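Side-chain contacts in probable glutathione reductase (Sinorhizobium meliloti, PDB 4DNA), which probably catalyses the NADPH-dependent reduction of glutathione disulfide to glutathione, as an FAD-containing homodimer with a redox-active disulfide: residues K52-A57 with A186-G191; I181-A186 with E204-F209; D210-R215 with V370-F375; G216-M221 with I226-E231; I341-F346 with I351-I356. One frame throughout, in Å; residues are numbered along the deposited sequence.

Contact 1: K52-A57 with A186-G191; sequences KLYVYA and ANIFHG
Ile188 points from helix 180-191 toward helix 48-66 and meets Tyr54 and Val55, two consecutive residues of that helix. Its two branches divide the work. CG2 comes up to the base of the tyrosine and lies 3.7 Å from Tyr54 CB. The other branch, CG1 and CD1, runs over the backbone between the two residues. CG1 is 3.8 Å from Val55 N. CD1 ends 3.9 Å from both Tyr54 CB and Val55 CG2. The split follows from the first torsion of Ile188: CG1 stands opposite the carbonyl carbon (chi1 -75°), and CG2 stands opposite the backbone N. Val55 turns its CB away from the other helix, and its side chain crosses that of Ile188 at about a right angle. Both helices are part of the fold of class 1 pyridine nucleotide-disulfide oxidoreductases. Helix 48-66 starts at Cys48 of the redox-active disulfide, and helix 180-191 is the first helix of the probable NADP-binding Rossmann unit. The contact is buried, and the side chains meet through carbon atoms alone. Tyr54 CB starts out toward Ile188, but the ring then leads away, and Ile188 CG2 approaches the ring obliquely. Its OH hydrogen-bonds to Phe164 O, and the ring meets that of Phe164 edge-to-face. Leu53, whose CB points away from Ile188, packs on Leu382 of the second subunit.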
# COMPACT_ATOMS: atom_id res chain seq x y z
N LYS A 52 16.10 -0.53 -4.17
CA LYS A 52 14.68 -0.50 -4.47
C LYS A 52 14.44 -0.35 -5.98
O LYS A 52 13.43 -0.85 -6.51
CB LYS A 52 13.99 0.61 -3.66
CG LYS A 52 12.47 0.67 -3.74
CD LYS A 52 11.77 -0.48 -3.01
CE LYS A 52 10.26 -0.29 -3.01
NZ LYS A 52 9.83 0.89 -2.21
N LEU A 53 15.36 0.30 -6.67
CA LEU A 53 15.27 0.44 -8.11
C LEU A 53 15.41 -0.93 -8.78
O LEU A 53 14.61 -1.31 -9.64
CB LEU A 53 16.32 1.42 -8.63
CG LEU A 53 16.19 2.89 -8.18
CD1 LEU A 53 17.21 3.78 -8.89
CD2 LEU A 53 14.80 3.46 -8.42
N TYR A 54 16.42 -1.67 -8.35
CA TYR A 54 16.69 -2.99 -8.89
C TYR A 54 15.53 -3.94 -8.61
O TYR A 54 15.23 -4.82 -9.40
CB TYR A 54 18.02 -3.51 -8.31
CG TYR A 54 19.25 -2.94 -9.02
CD1 TYR A 54 19.26 -1.63 -9.55
CD2 TYR A 54 20.41 -3.70 -9.14
CE1 TYR A 54 20.39 -1.12 -10.19
CE2 TYR A 54 21.54 -3.19 -9.78
CZ TYR A 54 21.52 -1.91 -10.30
OH TYR A 54 22.64 -1.44 -10.93
N VAL A 55 14.87 -3.72 -7.48
CA VAL A 55 13.65 -4.46 -7.17
C VAL A 55 12.63 -4.15 -8.25
O VAL A 55 12.01 -5.07 -8.79
CB VAL A 55 13.08 -4.07 -5.80
CG1 VAL A 55 11.67 -4.59 -5.66
CG2 VAL A 55 13.96 -4.60 -4.68
N TYR A 56 12.45 -2.87 -8.55
CA TYR A 56 11.51 -2.45 -9.57
C TYR A 56 11.86 -3.07 -10.91
O TYR A 56 11.01 -3.67 -11.58
CB TYR A 56 11.46 -0.92 -9.68
CG TYR A 56 10.76 -0.20 -8.55
CD1 TYR A 56 9.65 -0.76 -7.91
CD2 TYR A 56 11.17 1.08 -8.16
CE1 TYR A 56 9.00 -0.08 -6.90
CE2 TYR A 56 10.52 1.77 -7.15
CZ TYR A 56 9.43 1.19 -6.52
OH TYR A 56 8.78 1.84 -5.50
N ALA A 57 13.14 -2.93 -11.30
CA ALA A 57 13.64 -3.54 -12.52
C ALA A 57 13.27 -5.00 -12.58
O ALA A 57 12.88 -5.49 -13.62
CB ALA A 57 15.13 -3.39 -12.63
N ALA A 186 18.85 -12.02 -4.01
CA ALA A 186 18.43 -13.27 -4.62
C ALA A 186 17.17 -13.05 -5.42
O ALA A 186 17.05 -13.55 -6.54
CB ALA A 186 18.19 -14.32 -3.57
N ASN A 187 16.24 -12.30 -4.86
CA ASN A 187 15.03 -11.97 -5.60
C ASN A 187 15.29 -11.03 -6.78
O ASN A 187 14.70 -11.21 -7.85
CB ASN A 187 13.96 -11.43 -4.67
CG ASN A 187 13.24 -12.54 -3.95
OD1 ASN A 187 12.34 -13.17 -4.50
ND2 ASN A 187 13.65 -12.81 -2.71
N ILE A 188 16.17 -10.04 -6.59
CA ILE A 188 16.49 -9.13 -7.68
C ILE A 188 17.08 -9.94 -8.83
O ILE A 188 16.54 -9.94 -9.94
CB ILE A 188 17.42 -7.97 -7.23
CG1 ILE A 188 16.64 -6.94 -6.40
CG2 ILE A 188 18.01 -7.25 -8.43
CD1 ILE A 188 17.50 -6.13 -5.46
N PHE A 189 18.15 -10.67 -8.57
CA PHE A 189 18.80 -11.44 -9.62
C PHE A 189 17.88 -12.45 -10.27
O PHE A 189 17.87 -12.56 -11.49
CB PHE A 189 20.10 -12.10 -9.13
CG PHE A 189 21.22 -11.12 -8.94
CD1 PHE A 189 21.56 -10.23 -9.95
CD2 PHE A 189 21.93 -11.07 -7.75
CE1 PHE A 189 22.59 -9.31 -9.79
CE2 PHE A 189 22.96 -10.16 -7.58
CZ PHE A 189 23.29 -9.27 -8.60
N HIS A 190 17.09 -13.16 -9.47
CA HIS A 190 16.17 -14.15 -10.03
C HIS A 190 15.22 -13.52 -10.99
O HIS A 190 15.08 -13.99 -12.11
CB HIS A 190 15.38 -14.91 -8.96
CG HIS A 190 14.42 -15.91 -9.55
ND1 HIS A 190 14.79 -17.18 -9.85
CD2 HIS A 190 13.08 -15.79 -9.92
CE1 HIS A 190 13.74 -17.83 -10.38
NE2 HIS A 190 12.69 -16.99 -10.42
N GLY A 191 14.58 -12.44 -10.55
CA GLY A 191 13.67 -11.66 -11.37
C GLY A 191 14.29 -11.30 -12.70
O GLY A 191 13.60 -11.28 -13.73

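Contact 2: I181-A186 with E204-F209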
# COMPACT_ATOMS: atom_id res chain seq x y z
N ILE A 181 19.36 -8.62 3.24
CA ILE A 181 20.19 -8.28 2.07
C ILE A 181 20.27 -9.45 1.10
O ILE A 181 20.08 -9.28 -0.10
CB ILE A 181 21.61 -7.81 2.46
CG1 ILE A 181 21.52 -6.48 3.21
CG2 ILE A 181 22.50 -7.60 1.24
CD1 ILE A 181 22.82 -6.06 3.86
N ALA A 182 20.54 -10.62 1.66
CA ALA A 182 20.64 -11.85 0.91
C ALA A 182 19.34 -12.09 0.16
O ALA A 182 19.34 -12.23 -1.06
CB ALA A 182 20.96 -13.00 1.84
N VAL A 183 18.21 -12.09 0.87
CA VAL A 183 16.95 -12.43 0.23
C VAL A 183 16.51 -11.42 -0.82
O VAL A 183 15.94 -11.81 -1.84
CB VAL A 183 15.83 -12.79 1.22
CG1 VAL A 183 16.27 -13.96 2.09
CG2 VAL A 183 15.46 -11.61 2.09
N GLU A 184 16.80 -10.14 -0.60
CA GLU A 184 16.51 -9.10 -1.58
C GLU A 184 17.28 -9.33 -2.89
O GLU A 184 16.68 -9.45 -3.96
CB GLU A 184 16.84 -7.73 -1.01
CG GLU A 184 15.91 -7.26 0.10
CD GLU A 184 16.19 -5.84 0.58
OE1 GLU A 184 17.36 -5.36 0.50
OE2 GLU A 184 15.21 -5.20 1.05
N PHE A 185 18.59 -9.41 -2.79
CA PHE A 185 19.41 -9.65 -3.97
C PHE A 185 19.02 -10.92 -4.73
O PHE A 185 18.86 -10.88 -5.94
CB PHE A 185 20.88 -9.64 -3.61
CG PHE A 185 21.48 -8.28 -3.66
CD1 PHE A 185 21.78 -7.69 -4.88
CD2 PHE A 185 21.68 -7.56 -2.50
CE1 PHE A 185 22.30 -6.42 -4.95
CE2 PHE A 185 22.21 -6.28 -2.56
CZ PHE A 185 22.53 -5.71 -3.79
N ALA A 186 18.85 -12.02 -4.01
CA ALA A 186 18.43 -13.27 -4.62
C ALA A 186 17.17 -13.05 -5.42
O ALA A 186 17.05 -13.55 -6.54
CB ALA A 186 18.19 -14.32 -3.57
N GLU A 204 16.49 -21.46 9.38
CA GLU A 204 15.52 -20.80 8.51
C GLU A 204 15.96 -19.38 8.18
O GLU A 204 16.57 -18.73 9.02
CB GLU A 204 14.13 -20.78 9.15
CG GLU A 204 13.74 -22.13 9.76
CD GLU A 204 12.32 -22.20 10.28
OE1 GLU A 204 11.49 -21.34 9.93
OE2 GLU A 204 12.03 -23.14 11.04
N ILE A 205 15.65 -18.92 6.98
CA ILE A 205 16.05 -17.56 6.54
C ILE A 205 15.35 -16.48 7.36
O ILE A 205 14.34 -16.75 8.00
CB ILE A 205 15.76 -17.31 5.04
CG1 ILE A 205 14.29 -17.56 4.72
CG2 ILE A 205 16.67 -18.17 4.18
CD1 ILE A 205 13.89 -17.11 3.34
N LEU A 206 15.88 -15.26 7.36
CA LEU A 206 15.31 -14.17 8.15
C LEU A 206 14.86 -14.68 9.52
O LEU A 206 13.70 -14.51 9.91
CB LEU A 206 14.11 -13.57 7.42
CG LEU A 206 14.30 -13.26 5.95
CD1 LEU A 206 12.99 -12.81 5.34
CD2 LEU A 206 15.35 -12.17 5.79
N SER A 207 15.80 -15.29 10.24
CA SER A 207 15.58 -15.92 11.54
C SER A 207 14.97 -15.04 12.64
O SER A 207 14.44 -15.56 13.63
CB SER A 207 16.91 -16.45 12.05
OG SER A 207 17.82 -15.37 12.14
N ARG A 208 15.06 -13.71 12.47
CA ARG A 208 14.51 -12.73 13.41
C ARG A 208 13.03 -12.46 13.15
O ARG A 208 12.35 -11.84 13.98
CB ARG A 208 15.27 -11.41 13.32
CG ARG A 208 16.67 -11.44 13.90
CD ARG A 208 16.65 -11.34 15.41
NE ARG A 208 17.78 -10.54 15.89
CZ ARG A 208 17.90 -10.04 17.12
NH1 ARG A 208 16.95 -10.25 18.03
NH2 ARG A 208 18.97 -9.33 17.45
N PHE A 209 12.55 -12.91 12.00
CA PHE A 209 11.19 -12.63 11.54
C PHE A 209 10.18 -13.67 12.03
O PHE A 209 10.55 -14.75 12.51
CB PHE A 209 11.18 -12.47 10.02
CG PHE A 209 11.83 -11.19 9.55
CD1 PHE A 209 13.20 -10.98 9.72
CD2 PHE A 209 11.07 -10.17 8.99
CE1 PHE A 209 13.78 -9.79 9.31
CE2 PHE A 209 11.65 -8.98 8.59
CZ PHE A 209 13.00 -8.79 8.75
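Val183 meets Ile205 and Leu206, one with each methyl. CG2 reaches Leu206 CD2 at 3.7 Å, and these two side chains come tip to tip. CG1 lies 4.1 Å from Ile205 CD1, where the side chains cross at a slant. The first torsion of Val183 (chi1 -58°) spreads the two methyls over neighbouring loop residues: CG1 lies opposite the carbonyl carbon, and CG2 sits between the backbone N and the carbonyl carbon. All three residues are buried, and the touch is entirely apolar. Val183 belongs to helix 180-191, whose first turn holds Ala182, the last residue of what is probably a Rossmann-type GxGxxA motif. Val183 and its neighbours on this helix probably help to bind the pyridine nucleotide. Ile205 and Leu206 lie in the loop between strand 195-199 and helix 211-223. The backbone sets their direction. Ile205 points its CB at the helix. Leu206 has a positive phi of 41° and opens a type I turn that ends at Phe209, closed by Phe209 N to Leu206 O at 2.9 Å. Its CB does not aim at the helix, but the end of the side chain comes nearer to it. Leu206 is also tied by backbone hydrogen bonding to Gly178 of the glycine-rich turn. Further out, Val345 packs on Val183, and Ile351 packs on Leu206. Earlier in the loop, Glu204 OE1 forms salt bridges with Arg214 and Arg215.

Contact 3: D210-R215 with V370-F375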
# COMPACT_ATOMS: atom_id res chain seq x y z
N ASP A 210 8.90 -13.32 11.93
CA ASP A 210 7.84 -14.21 12.38
C ASP A 210 7.86 -15.53 11.59
O ASP A 210 8.35 -15.56 10.45
CB ASP A 210 6.49 -13.50 12.27
CG ASP A 210 5.33 -14.36 12.71
OD1 ASP A 210 5.21 -14.63 13.93
OD2 ASP A 210 4.55 -14.79 11.82
N GLN A 211 7.35 -16.62 12.17
CA GLN A 211 7.42 -17.91 11.49
C GLN A 211 6.73 -17.88 10.13
O GLN A 211 7.31 -18.32 9.15
CB GLN A 211 6.95 -19.09 12.35
CG GLN A 211 5.58 -18.98 13.00
CD GLN A 211 5.67 -18.68 14.48
OE1 GLN A 211 6.10 -17.57 14.89
NE2 GLN A 211 5.27 -19.65 15.31
N ASP A 212 5.52 -17.35 10.08
CA ASP A 212 4.79 -17.21 8.83
C ASP A 212 5.47 -16.25 7.80
O ASP A 212 5.27 -16.38 6.59
CB ASP A 212 3.34 -16.79 9.11
CG ASP A 212 2.57 -17.85 9.86
OD1 ASP A 212 2.40 -18.98 9.36
OD2 ASP A 212 2.10 -17.57 10.96
N MSE A 213 6.29 -15.30 8.26
CA MSE A 213 7.08 -14.53 7.31
C MSE A 213 8.15 -15.41 6.72
O MSE A 213 8.27 -15.52 5.51
CB MSE A 213 7.69 -13.27 7.91
CG MSE A 213 6.65 -12.32 8.50
SE MSE A 213 5.27 -11.91 7.15
CE MSE A 213 3.70 -13.05 7.54
N ARG A 214 8.94 -16.06 7.58
CA ARG A 214 10.01 -16.98 7.17
C ARG A 214 9.56 -18.11 6.24
O ARG A 214 10.01 -18.21 5.10
CB ARG A 214 10.67 -17.59 8.40
CG ARG A 214 11.74 -16.72 9.02
CD ARG A 214 11.95 -16.96 10.52
NE ARG A 214 11.64 -18.30 10.99
CZ ARG A 214 11.04 -18.54 12.16
NH1 ARG A 214 10.67 -17.52 12.93
NH2 ARG A 214 10.78 -19.78 12.55
N ARG A 215 8.67 -18.96 6.73
CA ARG A 215 8.23 -20.13 5.99
C ARG A 215 7.50 -19.75 4.71
O ARG A 215 7.57 -20.47 3.71
CB ARG A 215 7.32 -21.00 6.85
CG ARG A 215 8.06 -21.93 7.78
CD ARG A 215 8.02 -21.45 9.22
NE ARG A 215 8.90 -22.25 10.08
CZ ARG A 215 8.50 -23.05 11.06
NH1 ARG A 215 9.39 -23.72 11.77
NH2 ARG A 215 7.21 -23.21 11.32
N VAL A 370 -4.31 -14.82 17.98
CA VAL A 370 -3.67 -14.68 16.67
C VAL A 370 -4.72 -14.67 15.56
O VAL A 370 -5.66 -15.50 15.56
CB VAL A 370 -2.60 -15.77 16.44
CG1 VAL A 370 -2.00 -15.64 15.05
CG2 VAL A 370 -1.51 -15.68 17.49
N TYR A 371 -4.57 -13.71 14.65
CA TYR A 371 -5.53 -13.49 13.60
C TYR A 371 -4.79 -13.62 12.26
O TYR A 371 -4.05 -12.74 11.85
CB TYR A 371 -6.19 -12.13 13.81
CG TYR A 371 -7.05 -12.02 15.10
CD1 TYR A 371 -6.47 -11.71 16.34
CD2 TYR A 371 -8.44 -12.19 15.07
CE1 TYR A 371 -7.23 -11.59 17.48
CE2 TYR A 371 -9.21 -12.08 16.22
CZ TYR A 371 -8.60 -11.79 17.42
OH TYR A 371 -9.34 -11.68 18.57
N ARG A 372 -4.98 -14.77 11.59
CA ARG A 372 -4.17 -15.15 10.44
C ARG A 372 -5.03 -15.24 9.19
O ARG A 372 -6.07 -15.89 9.18
CB ARG A 372 -3.49 -16.50 10.69
CG ARG A 372 -2.28 -16.77 9.80
CD ARG A 372 -1.85 -18.23 9.80
NE ARG A 372 -0.72 -18.46 8.89
CZ ARG A 372 -0.83 -18.97 7.66
NH1 ARG A 372 -2.00 -19.34 7.16
NH2 ARG A 372 0.26 -19.13 6.91
N ALA A 373 -4.58 -14.58 8.13
CA ALA A 373 -5.32 -14.51 6.89
C ALA A 373 -4.45 -15.01 5.76
O ALA A 373 -3.32 -14.54 5.60
CB ALA A 373 -5.75 -13.08 6.62
N GLU A 374 -4.94 -15.97 5.00
CA GLU A 374 -4.18 -16.48 3.88
C GLU A 374 -5.04 -16.52 2.63
O GLU A 374 -6.10 -17.13 2.63
CB GLU A 374 -3.65 -17.87 4.19
CG GLU A 374 -2.35 -18.19 3.45
CD GLU A 374 -1.91 -19.63 3.68
OE1 GLU A 374 -2.79 -20.53 3.57
OE2 GLU A 374 -0.71 -19.85 3.98
N PHE A 375 -4.57 -15.86 1.56
CA PHE A 375 -5.42 -15.70 0.39
C PHE A 375 -4.71 -15.35 -0.92
O PHE A 375 -3.60 -14.80 -0.94
CB PHE A 375 -6.54 -14.69 0.68
CG PHE A 375 -6.06 -13.29 0.92
CD1 PHE A 375 -5.65 -12.88 2.18
CD2 PHE A 375 -6.04 -12.36 -0.12
CE1 PHE A 375 -5.23 -11.58 2.40
CE2 PHE A 375 -5.62 -11.06 0.10
CZ PHE A 375 -5.21 -10.67 1.36
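Arg372 leaves strand 367-375 toward Asp212 in the first turn of helix 211-223. Its CB points at the helix, and CG lies opposite the backbone N (chi1 -160°). From CG to NE the chain is extended, which carries the guanidinium across to the carboxylate. CD only comes near, 4.2 Å from Asp212 OD2. NE makes a weak hydrogen bond to Asp212 OD1 at 3.2 Å. NH2 bonds to the same oxygen at 3.3 Å, with an N-H...O angle of 139°. One carboxylate oxygen therefore takes both donors, in a salt bridge. The groups are not coplanar: their planes are 56° apart, and NH2 meets OD1 from above the carboxylate plane. The contact joins the nucleotide-binding part of the chain to the antiparallel sheet of the dimerisation domain, at the protein surface. At the tip, NH2 also gives a salt bridge to Glu374 OE2 at 3.2 Å, two residues along the same strand. NH1 adds a weak hydrogen bond to that oxygen. Asp212, Arg372 and Glu374 thus form a network in which the arginine stands between two acids. It probably eases the repulsion between them. Asp212 has a second cation: its OD2 pairs with Lys392 on the adjacent strand 389-396. Lys392 also pairs with Asp210, the N-cap residue of the helix, whose OD2 accepts a weak hydrogen bond from Asp212 N.

Contact 4: G216-M221 with I226-E231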
# COMPACT_ATOMS: atom_id res chain seq x y z
N GLY A 216 6.81 -18.61 4.74
CA GLY A 216 6.01 -18.18 3.61
C GLY A 216 6.88 -17.72 2.47
O GLY A 216 6.65 -18.08 1.31
N LEU A 217 7.87 -16.90 2.80
CA LEU A 217 8.79 -16.39 1.80
C LEU A 217 9.62 -17.53 1.22
O LEU A 217 9.72 -17.66 0.01
CB LEU A 217 9.68 -15.28 2.37
CG LEU A 217 10.60 -14.66 1.31
CD1 LEU A 217 9.81 -14.05 0.16
CD2 LEU A 217 11.54 -13.63 1.92
N HIS A 218 10.19 -18.35 2.10
CA HIS A 218 10.88 -19.55 1.68
C HIS A 218 10.07 -20.33 0.65
O HIS A 218 10.55 -20.65 -0.44
CB HIS A 218 11.20 -20.42 2.90
CG HIS A 218 12.07 -21.61 2.59
ND1 HIS A 218 11.59 -22.74 2.06
CD2 HIS A 218 13.43 -21.79 2.75
CE1 HIS A 218 12.60 -23.60 1.88
NE2 HIS A 218 13.72 -23.02 2.30
N ALA A 219 8.81 -20.62 0.97
CA ALA A 219 7.93 -21.35 0.06
C ALA A 219 7.85 -20.67 -1.31
O ALA A 219 8.14 -21.30 -2.32
CB ALA A 219 6.55 -21.55 0.67
N ALA A 220 7.50 -19.38 -1.33
CA ALA A 220 7.30 -18.64 -2.58
C ALA A 220 8.56 -18.57 -3.43
O ALA A 220 8.49 -18.64 -4.66
CB ALA A 220 6.78 -17.24 -2.29
N MSE A 221 9.69 -18.43 -2.75
CA MSE A 221 11.00 -18.37 -3.40
C MSE A 221 11.33 -19.65 -4.12
O MSE A 221 11.64 -19.62 -5.31
CB MSE A 221 12.08 -18.00 -2.39
CG MSE A 221 12.17 -16.47 -2.31
SE MSE A 221 13.41 -15.88 -0.90
CE MSE A 221 15.11 -15.78 -1.89
N ILE A 226 13.96 -20.72 -7.07
CA ILE A 226 15.17 -20.38 -6.32
C ILE A 226 15.57 -21.56 -5.43
O ILE A 226 14.76 -22.07 -4.65
CB ILE A 226 15.03 -19.04 -5.54
CG1 ILE A 226 14.63 -17.92 -6.51
CG2 ILE A 226 16.33 -18.72 -4.82
CD1 ILE A 226 14.42 -16.55 -5.89
N ARG A 227 16.80 -22.01 -5.60
CA ARG A 227 17.29 -23.10 -4.79
C ARG A 227 17.73 -22.50 -3.46
O ARG A 227 18.56 -21.59 -3.42
CB ARG A 227 18.46 -23.79 -5.48
CG ARG A 227 18.63 -25.24 -5.07
CD ARG A 227 20.05 -25.71 -5.31
NE ARG A 227 20.26 -27.07 -4.78
CZ ARG A 227 21.38 -27.78 -4.94
NH1 ARG A 227 22.42 -27.28 -5.61
NH2 ARG A 227 21.47 -29.01 -4.42
N ILE A 228 17.14 -22.98 -2.37
CA ILE A 228 17.57 -22.56 -1.04
C ILE A 228 18.19 -23.74 -0.34
O ILE A 228 17.66 -24.84 -0.38
CB ILE A 228 16.44 -21.96 -0.18
CG1 ILE A 228 15.64 -20.93 -0.98
CG2 ILE A 228 17.00 -21.35 1.10
CD1 ILE A 228 14.41 -20.44 -0.24
N LEU A 229 19.34 -23.50 0.28
CA LEU A 229 20.07 -24.51 1.00
C LEU A 229 20.29 -24.06 2.44
O LEU A 229 21.09 -23.15 2.72
CB LEU A 229 21.40 -24.79 0.28
CG LEU A 229 21.21 -25.30 -1.15
CD1 LEU A 229 22.54 -25.47 -1.88
CD2 LEU A 229 20.42 -26.60 -1.17
N CYS A 230 19.56 -24.69 3.35
CA CYS A 230 19.63 -24.37 4.76
C CYS A 230 20.67 -25.22 5.51
O CYS A 230 21.13 -26.24 5.00
CB CYS A 230 18.23 -24.48 5.38
SG CYS A 230 17.29 -22.94 5.27
N GLU A 231 21.03 -24.76 6.71
CA GLU A 231 21.90 -25.49 7.63
C GLU A 231 23.20 -25.89 6.97
O GLU A 231 23.63 -27.04 7.09
CB GLU A 231 21.21 -26.75 8.18
CG GLU A 231 19.79 -26.58 8.69
CD GLU A 231 19.39 -27.67 9.68
OE1 GLU A 231 20.25 -28.50 10.03
OE2 GLU A 231 18.23 -27.69 10.11
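The imidazole of His218 carries Ile228 CD1 over one face. This methyl lies 3.7 Å from the ring centroid and 25° off the ring normal, which makes a CH-pi contact. It is displaced toward the rim, and its closest ring atom is His218 CD2 at 3.4 Å. Cys230 SG approaches the same ring obliquely and from farther off, 5.5 Å from the centroid. The His218 CG lies opposite the backbone N (chi1 -173°), and this brings the end of the side chain nearer the strand than its CB direction would. Ile228 CD1 also touches Met221 CB at 4.0 Å, so this one methyl bridges two residues about a helical turn apart. Met221 is a selenomethionine. Its chain bends at the last torsion (chi3 90°) and ends with CE 4.1 Å from Ile226 CD1, the two side chains crossing at a slant. Backbone joins the segments here as well: Ile226 N donates to Met221 O at 3.1 Å. This bond ties the start of segment 226-231 to the last turn of helix 211-223. The contact closes the right-handed beta-alpha-beta unit of strand 195-199, helix 211-223 and strand 227-229. Strand 227-229 is an outermost strand of the four-stranded parallel sheet within the chain and pairs with strand 195-199. Met221 packs on Leu198 of that strand and on Ala186 and Asn187 of helix 180-191, while Leu217 meets the loop residues Ser347 and Pro349.

Contact 5: I341-F346 with I351-I356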
# COMPACT_ATOMS: atom_id res chain seq x y z
N ILE A 341 9.68 -0.20 15.96
CA ILE A 341 10.05 0.34 14.66
C ILE A 341 9.51 -0.67 13.64
O ILE A 341 9.83 -1.87 13.72
CB ILE A 341 11.60 0.55 14.54
CG1 ILE A 341 12.08 1.64 15.50
CG2 ILE A 341 12.01 0.94 13.13
CD1 ILE A 341 13.56 1.60 15.81
N ALA A 342 8.66 -0.20 12.72
CA ALA A 342 8.18 -1.03 11.61
C ALA A 342 9.32 -1.16 10.59
O ALA A 342 10.17 -0.29 10.50
CB ALA A 342 6.94 -0.44 10.97
N THR A 343 9.36 -2.29 9.88
CA THR A 343 10.39 -2.51 8.87
C THR A 343 9.80 -3.23 7.67
O THR A 343 8.76 -3.89 7.77
CB THR A 343 11.57 -3.35 9.40
OG1 THR A 343 11.09 -4.52 10.08
CG2 THR A 343 12.46 -2.53 10.33
N ALA A 344 10.47 -3.10 6.53
CA ALA A 344 10.13 -3.84 5.33
C ALA A 344 11.31 -4.70 4.86
O ALA A 344 12.46 -4.46 5.24
CB ALA A 344 9.69 -2.87 4.23
N VAL A 345 11.01 -5.72 4.07
CA VAL A 345 12.03 -6.46 3.35
C VAL A 345 11.54 -6.48 1.93
O VAL A 345 10.44 -6.96 1.65
CB VAL A 345 12.19 -7.92 3.84
CG1 VAL A 345 13.18 -8.67 2.95
CG2 VAL A 345 12.64 -7.96 5.29
N PHE A 346 12.34 -5.95 1.02
CA PHE A 346 11.87 -5.84 -0.33
C PHE A 346 12.24 -7.04 -1.14
O PHE A 346 12.85 -6.94 -2.20
CB PHE A 346 12.31 -4.53 -0.94
CG PHE A 346 11.57 -3.37 -0.37
CD1 PHE A 346 10.26 -3.13 -0.76
CD2 PHE A 346 12.16 -2.57 0.58
CE1 PHE A 346 9.55 -2.06 -0.23
CE2 PHE A 346 11.47 -1.50 1.12
CZ PHE A 346 10.16 -1.24 0.72
N ILE A 351 7.85 -8.37 2.47
CA ILE A 351 7.47 -8.46 3.86
C ILE A 351 7.30 -7.03 4.40
O ILE A 351 7.96 -6.10 3.95
CB ILE A 351 8.45 -9.35 4.66
CG1 ILE A 351 8.38 -10.78 4.10
CG2 ILE A 351 8.10 -9.35 6.14
CD1 ILE A 351 9.52 -11.69 4.48
N GLY A 352 6.33 -6.85 5.29
CA GLY A 352 6.16 -5.63 6.06
C GLY A 352 5.84 -6.06 7.48
O GLY A 352 5.02 -6.96 7.69
N THR A 353 6.50 -5.46 8.46
CA THR A 353 6.38 -5.94 9.82
C THR A 353 6.55 -4.86 10.87
O THR A 353 7.40 -4.01 10.75
CB THR A 353 7.31 -7.16 10.09
OG1 THR A 353 6.96 -7.77 11.34
CG2 THR A 353 8.77 -6.77 10.11
N VAL A 354 5.69 -4.91 11.88
CA VAL A 354 5.71 -4.03 13.05
C VAL A 354 5.49 -4.92 14.25
O VAL A 354 4.74 -5.91 14.17
CB VAL A 354 4.51 -3.08 13.13
CG1 VAL A 354 4.91 -1.82 13.87
CG2 VAL A 354 3.94 -2.75 11.75
N GLY A 355 6.10 -4.54 15.37
CA GLY A 355 5.87 -5.24 16.62
C GLY A 355 6.60 -6.55 16.68
O GLY A 355 7.57 -6.74 15.95
N ILE A 356 6.12 -7.45 17.52
CA ILE A 356 6.84 -8.67 17.90
C ILE A 356 6.26 -9.96 17.28
O ILE A 356 5.08 -10.01 16.93
CB ILE A 356 6.88 -8.80 19.44
CG1 ILE A 356 5.44 -8.85 20.01
CG2 ILE A 356 7.66 -7.64 20.04
CD1 ILE A 356 5.33 -9.15 21.49
O HOH W 1 8.72 -3.55 15.55
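Thr343 and Thr353 are held by a pair of backbone bonds: Thr343 N to Thr353 O at 2.7 Å, and Thr353 N to Thr343 O at 2.8 Å. Val345 and Ile351 form a second such pair, with both bonds at 3.1 Å. This is an antiparallel beta hairpin of the dimerisation domain, at one edge of its sheet within the chain. Ala344 and Gly352 make the non-hydrogen-bonded pair between them. At the open end of the hairpin, before strand 343-345 begins, a water donates to Ile341 O and accepts from Gly355 N. The two threonines and the pair Val345 and Ile351 share one face of the sheet. Helix 180-191 packs on Val345 there. Thr353 OG1 bonds to His406 ND1 on the next strand. Ala342 and Ala344 pack on Val438 of the second subunit. Ala342 CB also sits 3.8 Å from Val354 CG1. The threonine side chains run alongside each other in the same direction, with Thr343 OG1 3.2 Å from Thr353 CG2.

In the fold
Helix 180-191 links contacts 1 and 2, which share Ala186. Ile188 of contact 1 is about 8 Å from the bound FAD, measured from its side chain. Contact 4 meets contact 1 where His190 packs on Ile226. Contacts 3 and 4 use successive parts of helix 211-223. Contact 2 meets contact 3 through a probable hydrogen bond between Phe209 O and Arg214 NH1 at 2.8 Å. Contact 5 reaches contact 2 by another, Glu184 OE2 to Phe346 N at 3.0 Å, so the dimerisation domain probably lies beside the pyridine nucleotide site. Contacts 1 and 5 touch through Lys52 and Phe346, and both also reach the second subunit. Contact 3 is remote from the FAD-binding residues and the probable nucleotide site.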